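Local coordinates for extracellular solute-binding protein, family 5 (Chelativorans sp., PDB 6WM6), which binds EDTA and other aminopolycarboxylates in the periplasm as EppA, probably handing them to an ABC transporter for uptake, at residues 56-61 against 71-76; 406-411 against 453-458; 489-494 against 516-521; 119-124 against 240-245. All blocks are in the same frame, centred on the assembly; numbering follows the deposited sequence. Where two conformers were deposited one is given.

Contact 1: 56-61 against 71-76. With SO4 (sulfate ion), chain B.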
# COMPACT_ATOMS: atom_id res chain seq x y z
N ARG A 56 -9.57 -2.61 11.80
CA ARG A 56 -8.65 -2.91 12.89
C ARG A 56 -8.90 -1.96 14.05
O ARG A 56 -9.30 -0.81 13.85
CB ARG A 56 -7.18 -2.73 12.46
CG ARG A 56 -6.73 -3.51 11.23
CD ARG A 56 -5.33 -3.07 10.84
NE ARG A 56 -4.81 -3.76 9.66
CZ ARG A 56 -4.08 -4.88 9.71
NH1 ARG A 56 -3.79 -5.45 10.87
NH2 ARG A 56 -3.65 -5.42 8.58
N ASP A 57 -8.64 -2.44 15.27
CA ASP A 57 -8.56 -1.54 16.41
C ASP A 57 -7.30 -0.68 16.28
O ASP A 57 -6.38 -0.99 15.52
CB ASP A 57 -8.52 -2.34 17.71
CG ASP A 57 -8.69 -1.48 18.96
OD1 ASP A 57 -9.18 -0.34 18.89
OD2 ASP A 57 -8.32 -1.96 20.07
N ILE A 58 -7.29 0.45 17.00
CA ILE A 58 -6.14 1.35 17.00
C ILE A 58 -5.38 1.13 18.31
O ILE A 58 -5.85 1.52 19.38
CB ILE A 58 -6.57 2.82 16.90
CG1 ILE A 58 -7.51 3.06 15.72
CG2 ILE A 58 -5.32 3.71 16.79
CD1 ILE A 58 -6.90 2.80 14.38
N THR A 59 -4.19 0.54 18.21
CA THR A 59 -3.29 0.42 19.35
C THR A 59 -2.01 1.22 19.17
O THR A 59 -1.22 1.33 20.11
CB THR A 59 -2.93 -1.05 19.61
OG1 THR A 59 -2.41 -1.63 18.42
CG2 THR A 59 -4.19 -1.80 20.04
N ASN A 60 -1.79 1.78 17.99
CA ASN A 60 -0.62 2.58 17.67
C ASN A 60 -1.12 3.69 16.74
O ASN A 60 -1.77 3.40 15.74
CB ASN A 60 0.45 1.72 16.98
CG ASN A 60 1.76 2.46 16.75
OD1 ASN A 60 1.78 3.56 16.17
ND2 ASN A 60 2.85 1.87 17.17
N TRP A 61 -0.83 4.94 17.10
CA TRP A 61 -1.36 6.10 16.43
C TRP A 61 -0.34 6.73 15.50
O TRP A 61 -0.63 7.79 14.92
CB TRP A 61 -1.81 7.14 17.46
CG TRP A 61 -2.99 6.69 18.23
CD1 TRP A 61 -2.98 5.96 19.39
CD2 TRP A 61 -4.36 6.93 17.90
NE1 TRP A 61 -4.27 5.73 19.79
CE2 TRP A 61 -5.13 6.31 18.90
CE3 TRP A 61 -5.01 7.61 16.86
CZ2 TRP A 61 -6.53 6.35 18.88
CZ3 TRP A 61 -6.38 7.65 16.86
CH2 TRP A 61 -7.13 7.02 17.86
N ALA A 71 -3.19 0.49 6.72
CA ALA A 71 -4.15 1.40 6.10
C ALA A 71 -5.17 1.95 7.11
O ALA A 71 -5.70 3.04 6.90
CB ALA A 71 -4.88 0.70 4.95
N VAL A 72 -5.46 1.23 8.18
CA VAL A 72 -6.40 1.74 9.18
C VAL A 72 -5.81 2.94 9.91
O VAL A 72 -6.45 4.00 10.04
CB VAL A 72 -6.84 0.63 10.15
CG1 VAL A 72 -7.66 1.21 11.29
CG2 VAL A 72 -7.62 -0.43 9.40
N VAL A 73 -4.59 2.80 10.44
CA VAL A 73 -3.96 3.92 11.13
C VAL A 73 -3.79 5.09 10.17
O VAL A 73 -3.96 6.26 10.54
CB VAL A 73 -2.62 3.48 11.76
CG1 VAL A 73 -1.96 4.64 12.49
CG2 VAL A 73 -2.86 2.32 12.72
N ARG A 74 -3.43 4.80 8.93
CA ARG A 74 -3.26 5.86 7.94
C ARG A 74 -4.58 6.60 7.73
O ARG A 74 -4.62 7.83 7.71
CB ARG A 74 -2.72 5.25 6.65
CG ARG A 74 -1.93 6.21 5.79
CD ARG A 74 -1.23 5.51 4.62
NE ARG A 74 -0.30 4.48 5.06
CZ ARG A 74 -0.44 3.18 4.85
NH1 ARG A 74 -1.47 2.69 4.19
NH2 ARG A 74 0.48 2.35 5.32
N THR A 75 -5.67 5.85 7.54
CA THR A 75 -6.98 6.45 7.32
C THR A 75 -7.42 7.31 8.50
O THR A 75 -7.90 8.44 8.32
CB THR A 75 -8.00 5.35 7.03
OG1 THR A 75 -7.68 4.76 5.75
CG2 THR A 75 -9.42 5.87 6.95
N VAL A 76 -7.27 6.79 9.71
CA VAL A 76 -7.78 7.49 10.89
C VAL A 76 -6.96 8.73 11.22
O VAL A 76 -7.48 9.67 11.82
CB VAL A 76 -7.84 6.50 12.07
CG1 VAL A 76 -8.12 7.22 13.36
CG2 VAL A 76 -8.90 5.44 11.80
S SO4 B . -2.10 -3.06 4.95
O1 SO4 B . -2.40 -1.62 4.95
O2 SO4 B . -3.07 -3.75 5.77
O3 SO4 B . -2.14 -3.57 3.55
O4 SO4 B . -0.76 -3.25 5.50
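Arg56 lays the aliphatic part of its side chain against Val72, with CG 3.7 Å from Val72 CG2 and with CB and CD flanking the same methyl. CG stands anti to the carbonyl carbon (chi1 -55°) and the chain then runs extended to NE, which carries the guanidinium past the valine to a sulfate ion that probably entered with the crystallisation solution. There Arg56 NH2 makes a weak hydrogen bond to sulfate O2, 3.3 Å long, while the backbone N of Ala71 in the helix donates to sulfate O1 at 2.9 Å; Tyr460 OH holds the same anion. The carbonyl O of Arg56, facing Val72 CG1, is buried without a polar partner. Ile58 comes next and supplies the apolar centre: its CD1 methyl reaches Val72 CG1 at 3.6 Å and Val76 CG2 at 4.2 Å, one turn further along the helix. Its other branch, CG2, sits over the centre of the Trp61 ring, so one isoleucine bridges helix and indole. Asn60 contributes its backbone O, which lies 3.4 Å from Val73 CG2 and close to CG1 as well; its side-chain OD1 turns instead to Asn62 N. Trp61 closes the segment, CZ3 meeting Val76 CG1 at 3.9 Å, and its ring packs edge-to-face with Phe227. No hydrogen bond joins the two segments directly. Apolar packing thus holds the loop leaving strand 49-54 against helix 71-77, and both pack on the mixed sheet of this periplasmic solute-binding protein, Ile58 on Phe227, Trp61 and Val76 on Val233, and Val76 on Phe254.

Contact 2: 406-411 against 453-458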
# COMPACT_ATOMS: atom_id res chain seq x y z
N THR A 406 5.06 -33.12 -1.18
CA THR A 406 3.85 -32.31 -1.31
C THR A 406 4.20 -30.86 -1.00
O THR A 406 4.89 -30.56 -0.02
CB THR A 406 2.78 -32.81 -0.35
OG1 THR A 406 2.42 -34.16 -0.72
CG2 THR A 406 1.56 -31.94 -0.39
N LEU A 407 3.74 -29.95 -1.87
CA LEU A 407 4.08 -28.54 -1.76
C LEU A 407 3.16 -27.84 -0.78
O LEU A 407 1.94 -28.00 -0.84
CB LEU A 407 3.96 -27.89 -3.12
CG LEU A 407 4.81 -28.52 -4.23
CD1 LEU A 407 4.56 -27.79 -5.54
CD2 LEU A 407 6.28 -28.48 -3.87
N ARG A 408 3.75 -27.04 0.10
CA ARG A 408 3.00 -26.26 1.08
C ARG A 408 2.70 -24.90 0.46
O ARG A 408 3.61 -24.12 0.21
CB ARG A 408 3.82 -26.10 2.35
CG ARG A 408 4.08 -27.44 3.06
CD ARG A 408 5.35 -27.37 3.92
NE ARG A 408 6.54 -27.05 3.15
CZ ARG A 408 7.72 -26.73 3.69
NH1 ARG A 408 7.86 -26.68 4.99
NH2 ARG A 408 8.76 -26.46 2.90
N LEU A 409 1.41 -24.64 0.20
CA LEU A 409 0.94 -23.40 -0.40
C LEU A 409 0.13 -22.67 0.65
O LEU A 409 -0.96 -23.10 1.00
CB LEU A 409 0.13 -23.70 -1.66
CG LEU A 409 -0.65 -22.57 -2.31
CD1 LEU A 409 0.14 -21.28 -2.40
CD2 LEU A 409 -1.11 -23.02 -3.69
N SER A 410 0.70 -21.59 1.19
CA SER A 410 0.06 -20.83 2.25
C SER A 410 -0.46 -19.49 1.73
O SER A 410 -0.02 -18.96 0.70
CB SER A 410 1.00 -20.62 3.43
OG SER A 410 2.12 -19.83 3.08
N PHE A 411 -1.43 -18.94 2.46
CA PHE A 411 -2.01 -17.66 2.12
C PHE A 411 -2.73 -17.11 3.34
O PHE A 411 -3.26 -17.89 4.14
CB PHE A 411 -2.97 -17.78 0.93
CG PHE A 411 -3.96 -18.90 1.05
CD1 PHE A 411 -3.62 -20.17 0.61
CD2 PHE A 411 -5.22 -18.69 1.58
CE1 PHE A 411 -4.51 -21.21 0.70
CE2 PHE A 411 -6.13 -19.74 1.68
CZ PHE A 411 -5.77 -21.00 1.23
N ASN A 453 9.14 -23.14 6.27
CA ASN A 453 7.73 -23.42 6.53
C ASN A 453 6.78 -23.22 5.36
O ASN A 453 5.56 -23.29 5.54
CB ASN A 453 7.22 -22.66 7.77
CG ASN A 453 7.02 -21.17 7.52
OD1 ASN A 453 7.25 -20.65 6.43
ND2 ASN A 453 6.56 -20.47 8.56
N PHE A 454 7.29 -23.00 4.15
CA PHE A 454 6.42 -22.86 2.98
C PHE A 454 7.21 -23.21 1.73
O PHE A 454 8.43 -23.14 1.70
CB PHE A 454 5.84 -21.43 2.84
CG PHE A 454 6.82 -20.44 2.25
CD1 PHE A 454 7.88 -19.97 3.01
CD2 PHE A 454 6.68 -19.99 0.96
CE1 PHE A 454 8.78 -19.07 2.50
CE2 PHE A 454 7.59 -19.09 0.42
CZ PHE A 454 8.64 -18.62 1.19
N ASP A 455 6.48 -23.54 0.67
CA ASP A 455 7.05 -23.64 -0.67
C ASP A 455 6.50 -22.60 -1.62
O ASP A 455 7.25 -22.05 -2.44
CB ASP A 455 6.79 -25.05 -1.21
CG ASP A 455 7.33 -26.13 -0.31
OD1 ASP A 455 8.55 -26.11 -0.03
OD2 ASP A 455 6.55 -26.97 0.21
N LEU A 456 5.19 -22.32 -1.52
CA LEU A 456 4.51 -21.33 -2.34
C LEU A 456 3.66 -20.49 -1.41
O LEU A 456 3.17 -20.98 -0.39
CB LEU A 456 3.60 -22.02 -3.36
CG LEU A 456 4.28 -23.02 -4.32
CD1 LEU A 456 3.20 -23.79 -5.10
CD2 LEU A 456 5.20 -22.31 -5.27
N HIS A 457 3.51 -19.21 -1.73
CA HIS A 457 2.74 -18.30 -0.87
C HIS A 457 1.98 -17.29 -1.72
O HIS A 457 2.59 -16.60 -2.55
CB HIS A 457 3.67 -17.56 0.10
CG HIS A 457 2.97 -16.65 1.07
ND1 HIS A 457 2.26 -17.13 2.14
CD2 HIS A 457 2.85 -15.30 1.10
CE1 HIS A 457 1.75 -16.11 2.82
NE2 HIS A 457 2.11 -14.99 2.22
N LEU A 458 0.66 -17.22 -1.53
CA LEU A 458 -0.19 -16.25 -2.22
C LEU A 458 -0.50 -15.10 -1.28
O LEU A 458 -0.97 -15.32 -0.17
CB LEU A 458 -1.51 -16.91 -2.63
CG LEU A 458 -1.52 -17.87 -3.79
CD1 LEU A 458 -2.81 -18.67 -3.78
CD2 LEU A 458 -1.40 -17.11 -5.10
O HOH W 1 7.55 -29.52 0.32
O HOH W 2 11.06 -25.17 2.66
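Arg408 and Asp455 each place CG anti to their own carbonyl carbon (chi1 -65° and -56°), and a bend at chi3 of the arginine swings its guanidinium back onto the aspartate. The grip is side-on: NE donates to Asp455 OD2 at 2.9 Å and NH2 to OD1 at 3.0 Å, both carboxylate oxygens lying near the guanidinium plane but being met from above their own plane, since the two groups are turned 52° apart. OD2 also takes the backbone N of Arg408 on its anti lone pair, 2.8 Å away and almost straight, and a bridging water ties it to Thr406 O. The carboxylate is thus held by both the backbone and the side chain of Arg408. Phe454 N lies over the centre of one guanidinium face, and NH1 turns to Gly452 O. Arg408 O accepts from both Asp455 N and Leu456 N, which starts the parallel pairing; Ser410 N to Leu456 O and Leu458 N to Ser410 O continue it. Leu409 CD1 touches Leu456 CB at 3.7 Å and meets Leu458 CG at 4.0 Å. On the other face of the sheet from Leu409 and Leu456, Ser410 OG and His457 ND1 share a hydrogen bond of 2.9 Å, while His457 NE2 is paired with Asn459 ND2. Strands 407-410 and 436-439, parallel neighbours joined through helix 416-429, form a beta-alpha-beta unit, to which strand 456-462 adds a further parallel neighbour; the helix packs through Ala422 on Leu409 and Leu458, and strand 305-311 borders strand 456-462, with Met309 against Leu456.

Contact 3: 489-494 against 516-521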
# COMPACT_ATOMS: atom_id res chain seq x y z
N PRO A 489 23.45 -9.15 -6.92
CA PRO A 489 24.02 -7.80 -6.85
C PRO A 489 23.70 -6.94 -8.06
O PRO A 489 23.64 -5.71 -7.92
CB PRO A 489 25.53 -8.05 -6.71
CG PRO A 489 25.61 -9.43 -6.11
CD PRO A 489 24.46 -10.20 -6.72
N LYS A 490 23.50 -7.53 -9.23
CA LYS A 490 23.15 -6.73 -10.41
C LYS A 490 21.76 -6.10 -10.28
O LYS A 490 21.57 -4.93 -10.62
CB LYS A 490 23.24 -7.60 -11.67
CG LYS A 490 22.97 -6.88 -12.98
CD LYS A 490 23.88 -5.68 -13.18
CE LYS A 490 23.72 -5.10 -14.59
NZ LYS A 490 24.60 -3.92 -14.82
N ILE A 491 20.78 -6.86 -9.77
CA ILE A 491 19.47 -6.30 -9.49
C ILE A 491 19.60 -5.13 -8.52
O ILE A 491 18.97 -4.08 -8.71
CB ILE A 491 18.52 -7.38 -8.97
CG1 ILE A 491 18.15 -8.34 -10.11
CG2 ILE A 491 17.26 -6.74 -8.34
CD1 ILE A 491 17.27 -9.49 -9.68
N GLU A 492 20.41 -5.31 -7.47
CA GLU A 492 20.53 -4.26 -6.46
C GLU A 492 21.18 -3.01 -7.06
O GLU A 492 20.76 -1.89 -6.78
CB GLU A 492 21.33 -4.78 -5.27
CG GLU A 492 20.70 -6.02 -4.68
CD GLU A 492 21.30 -6.44 -3.36
OE1 GLU A 492 22.06 -5.65 -2.76
OE2 GLU A 492 20.99 -7.56 -2.92
N GLU A 493 22.19 -3.19 -7.90
CA GLU A 493 22.85 -2.07 -8.55
C GLU A 493 21.87 -1.31 -9.43
O GLU A 493 21.84 -0.07 -9.44
CB GLU A 493 24.05 -2.57 -9.35
CG GLU A 493 24.73 -1.53 -10.23
CD GLU A 493 25.82 -2.14 -11.10
OE1 GLU A 493 25.86 -3.38 -11.23
OE2 GLU A 493 26.64 -1.38 -11.65
N ILE A 494 21.07 -2.04 -10.21
CA ILE A 494 20.09 -1.41 -11.08
C ILE A 494 19.07 -0.62 -10.28
O ILE A 494 18.73 0.52 -10.64
CB ILE A 494 19.40 -2.46 -11.96
CG1 ILE A 494 20.37 -3.08 -12.96
CG2 ILE A 494 18.21 -1.84 -12.70
CD1 ILE A 494 19.92 -4.42 -13.48
N GLU A 516 13.31 -7.56 -15.64
CA GLU A 516 13.65 -8.70 -16.50
C GLU A 516 14.41 -9.75 -15.70
O GLU A 516 14.09 -10.94 -15.75
CB GLU A 516 14.49 -8.23 -17.70
CG GLU A 516 13.82 -7.18 -18.60
CD GLU A 516 12.83 -7.71 -19.60
OE1 GLU A 516 12.73 -8.93 -19.78
OE2 GLU A 516 12.15 -6.87 -20.27
N LEU A 517 15.45 -9.34 -14.98
CA LEU A 517 16.26 -10.29 -14.21
C LEU A 517 15.44 -10.94 -13.10
O LEU A 517 15.60 -12.12 -12.81
CB LEU A 517 17.48 -9.58 -13.64
CG LEU A 517 18.50 -9.08 -14.65
CD1 LEU A 517 19.57 -8.23 -13.97
CD2 LEU A 517 19.14 -10.23 -15.42
N ALA A 518 14.58 -10.18 -12.44
CA ALA A 518 13.75 -10.75 -11.39
C ALA A 518 12.81 -11.81 -11.96
O ALA A 518 12.60 -12.86 -11.34
CB ALA A 518 12.98 -9.65 -10.69
N MET A 519 12.24 -11.56 -13.13
CA MET A 519 11.39 -12.56 -13.75
C MET A 519 12.18 -13.77 -14.23
O MET A 519 11.66 -14.89 -14.15
CB MET A 519 10.59 -11.92 -14.86
CG MET A 519 9.59 -10.88 -14.34
SD MET A 519 8.54 -11.47 -12.97
CE MET A 519 7.77 -12.74 -13.89
N ASP A 520 13.42 -13.58 -14.68
CA ASP A 520 14.26 -14.71 -15.03
C ASP A 520 14.41 -15.67 -13.85
O ASP A 520 14.50 -16.89 -14.03
CB ASP A 520 15.67 -14.24 -15.44
CG ASP A 520 15.71 -13.54 -16.79
OD1 ASP A 520 14.77 -13.67 -17.60
OD2 ASP A 520 16.75 -12.87 -17.02
N TYR A 521 14.47 -15.14 -12.62
CA TYR A 521 14.74 -15.95 -11.43
C TYR A 521 13.52 -16.74 -10.98
O TYR A 521 13.67 -17.73 -10.26
CB TYR A 521 15.23 -15.02 -10.31
CG TYR A 521 15.77 -15.68 -9.09
CD1 TYR A 521 16.96 -16.41 -9.13
CD2 TYR A 521 15.12 -15.58 -7.87
CE1 TYR A 521 17.46 -17.04 -7.98
CE2 TYR A 521 15.61 -16.18 -6.73
CZ TYR A 521 16.77 -16.90 -6.79
OH TYR A 521 17.25 -17.51 -5.64
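Two consecutive helices, 489-499 and 504-521, form an antiparallel helical hairpin, and its open end is joined here. The short segments run at 152° to each other with their axes 10.3 Å apart at closest approach, a wide spacing bridged mainly by apolar side chains, with no hydrogen bond across. Leu517 is the main projection from the second helix. With CG anti to the carbonyl carbon (chi1 -66°), its CD1 branch extends between Lys490 and Ile494, residues one turn apart on the first helix. Lys490 offers only the aliphatic start of its chain, CG lying 3.8 Å from Leu517 CD1; a bend at chi2 (56°) leads the ammonium away, toward a long ion pair with Glu493. Ile491 and Leu517 lie alongside each other, pointing in opposite directions: Ile491 CG1 comes within 3.8 Å of Leu517 CB, and CD1 runs on toward Ala518, where it meets the backbone N at 3.9 Å and lies 4.4 Å from CB. Further along the first helix, Ile494 also packs on Ile510 and Ala514, continuing the apolar seam toward the turn between the helices. Beyond the contact, Glu516 forms salt bridges with Arg366 and Arg370, and Asp520 another with Arg370. On the side nearer the turn between the helices, Ile494 crosses Leu517 at about a right angle, CD1 to CD1 at 3.9 Å.

Contact 4: 119-124 against 240-245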
# COMPACT_ATOMS: atom_id res chain seq x y z
N GLU A 119 2.74 30.91 6.06
CA GLU A 119 2.79 31.60 7.34
C GLU A 119 1.65 31.16 8.24
O GLU A 119 1.85 30.95 9.45
CB GLU A 119 2.79 33.11 7.12
CG GLU A 119 4.12 33.61 6.57
CD GLU A 119 4.17 35.12 6.41
OE1 GLU A 119 5.11 35.61 5.74
OE2 GLU A 119 3.28 35.80 6.95
N ASP A 120 0.45 30.96 7.68
CA ASP A 120 -0.73 30.62 8.46
C ASP A 120 -0.83 29.15 8.84
O ASP A 120 -1.76 28.78 9.58
CB ASP A 120 -1.99 31.04 7.73
CG ASP A 120 -2.13 32.54 7.60
OD1 ASP A 120 -1.45 33.27 8.36
OD2 ASP A 120 -2.93 33.00 6.74
N ALA A 121 0.08 28.29 8.42
CA ALA A 121 0.05 26.90 8.84
C ALA A 121 0.46 26.80 10.32
O ALA A 121 1.57 27.17 10.70
CB ALA A 121 0.96 26.04 7.98
N VAL A 122 -0.47 26.30 11.13
CA VAL A 122 -0.31 26.20 12.57
C VAL A 122 -0.84 24.86 13.07
O VAL A 122 -1.72 24.25 12.45
CB VAL A 122 -1.04 27.35 13.32
CG1 VAL A 122 -0.49 28.72 12.91
CG2 VAL A 122 -2.56 27.27 13.10
N TRP A 123 -0.30 24.42 14.21
CA TRP A 123 -0.89 23.31 14.95
C TRP A 123 -2.13 23.79 15.68
O TRP A 123 -2.39 25.00 15.80
CB TRP A 123 0.15 22.74 15.92
CG TRP A 123 1.34 22.15 15.25
CD1 TRP A 123 2.59 22.71 15.14
CD2 TRP A 123 1.41 20.89 14.57
NE1 TRP A 123 3.43 21.87 14.45
CE2 TRP A 123 2.74 20.74 14.09
CE3 TRP A 123 0.49 19.87 14.34
CZ2 TRP A 123 3.15 19.63 13.36
CZ3 TRP A 123 0.90 18.75 13.63
CH2 TRP A 123 2.20 18.65 13.14
N SER A 124 -2.90 22.84 16.23
CA SER A 124 -4.20 23.15 16.82
C SER A 124 -4.10 23.98 18.08
O SER A 124 -5.12 24.50 18.54
CB SER A 124 -4.95 21.85 17.09
OG SER A 124 -4.14 20.95 17.82
N LYS A 240 -8.57 25.70 14.54
CA LYS A 240 -7.45 26.43 13.97
C LYS A 240 -7.02 25.86 12.61
O LYS A 240 -5.94 26.19 12.12
CB LYS A 240 -6.28 26.47 14.94
CG LYS A 240 -6.58 27.21 16.24
CD LYS A 240 -5.30 27.53 17.00
CE LYS A 240 -5.56 28.16 18.36
NZ LYS A 240 -6.25 29.47 18.25
N TRP A 241 -7.85 25.03 11.98
CA TRP A 241 -7.53 24.59 10.63
C TRP A 241 -7.32 25.79 9.71
O TRP A 241 -8.12 26.73 9.69
CB TRP A 241 -8.67 23.71 10.10
CG TRP A 241 -8.59 23.33 8.64
CD1 TRP A 241 -9.58 23.51 7.72
CD2 TRP A 241 -7.50 22.69 7.95
NE1 TRP A 241 -9.19 23.02 6.51
CE2 TRP A 241 -7.92 22.50 6.61
CE3 TRP A 241 -6.22 22.25 8.32
CZ2 TRP A 241 -7.10 21.92 5.64
CZ3 TRP A 241 -5.41 21.68 7.35
CH2 TRP A 241 -5.86 21.52 6.03
N TYR A 242 -6.26 25.71 8.90
CA TYR A 242 -5.74 26.83 8.12
C TYR A 242 -5.89 26.61 6.62
O TYR A 242 -5.41 27.43 5.82
CB TYR A 242 -4.26 27.04 8.46
CG TYR A 242 -3.49 25.74 8.40
CD1 TYR A 242 -2.95 25.28 7.22
CD2 TYR A 242 -3.36 24.93 9.53
CE1 TYR A 242 -2.30 24.08 7.14
CE2 TYR A 242 -2.71 23.71 9.47
CZ TYR A 242 -2.18 23.28 8.25
OH TYR A 242 -1.54 22.08 8.14
N GLY A 243 -6.54 25.53 6.22
CA GLY A 243 -6.65 25.21 4.81
C GLY A 243 -7.79 25.93 4.12
O GLY A 243 -8.66 26.53 4.75
N GLU A 244 -7.77 25.80 2.80
CA GLU A 244 -8.72 26.53 1.95
C GLU A 244 -10.14 26.02 2.11
O GLU A 244 -11.09 26.82 2.09
CB GLU A 244 -8.26 26.40 0.49
CG GLU A 244 -9.17 27.05 -0.55
CD GLU A 244 -9.05 28.56 -0.57
OE1 GLU A 244 -8.32 29.12 0.27
OE2 GLU A 244 -9.69 29.19 -1.44
N LYS A 245 -10.32 24.72 2.26
CA LYS A 245 -11.65 24.12 2.29
C LYS A 245 -11.92 23.46 3.63
O LYS A 245 -11.02 22.86 4.24
CB LYS A 245 -11.80 23.08 1.18
CG LYS A 245 -11.69 23.68 -0.23
CD LYS A 245 -11.73 22.61 -1.30
CE LYS A 245 -11.74 23.23 -2.70
NZ LYS A 245 -11.90 22.19 -3.75
O HOH W 3 -4.31 23.87 13.10
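Tyr242 is the tightly packed element, its ring pressed against the backbone of residues 120-122. The CA of Ala121 stands over the ring centre, 3.8 Å from the centroid and 13° off its normal, a CH-pi contact, while the methyl CB lies 3.9 Å from CE1. Trp241 CZ3 lies against the opposite face, so the phenol is held between its own neighbour and the loop. The backbone course itself sets Tyr242 CB 3.2 Å from Asp120 O. With CG between the backbone N and the carbonyl carbon (chi1 49°), the ring is swung over Ala121 CA and its CE2 comes 3.2 Å from Val122 O. At the far end of the ring the hydroxyl is hydrogen-bonded to Gly219 O, which helps hold the ring in this orientation. The side of Lys240 is looser. Its aliphatic chain runs along Ser124 O, nearest at CD, 3.4 Å, and then bends at chi4 so that the exposed ammonium leads away. Val122 CG2 approaches Lys240 O at 3.7 Å, and a water donates to Val122 O at 2.7 Å and more weakly to Lys240 O; direct hydrogen bonds between the segments are absent. This is loop-to-loop packing in which a tyrosine ring lies flat on the backbone of the other loop, linking the antiparallel sheet of strands 100-108 to 160-165 with the mixed sheet that contains strand 49-54.

In the fold
From the N terminus, contact 1 closes first, a short loop that returns the chain after strand 49-54 to helix 71-77. Contact 4 follows and spans the longest separation, 115 residues between its segments, bringing loops beside two different sheets together. Contact 2 then encloses helix 416-429 and strand 436-439 within a parallel strand pair, and contact 3 closes a helical hairpin near the C-terminal part. All four lie in series, so none nests in or crosses another. Contacts 2 and 4 sit on opposite sides of the chain's centre, about 51 Å between centres, whereas contacts 1 and 4 are about 24 Å apart, as are contacts 2 and 3.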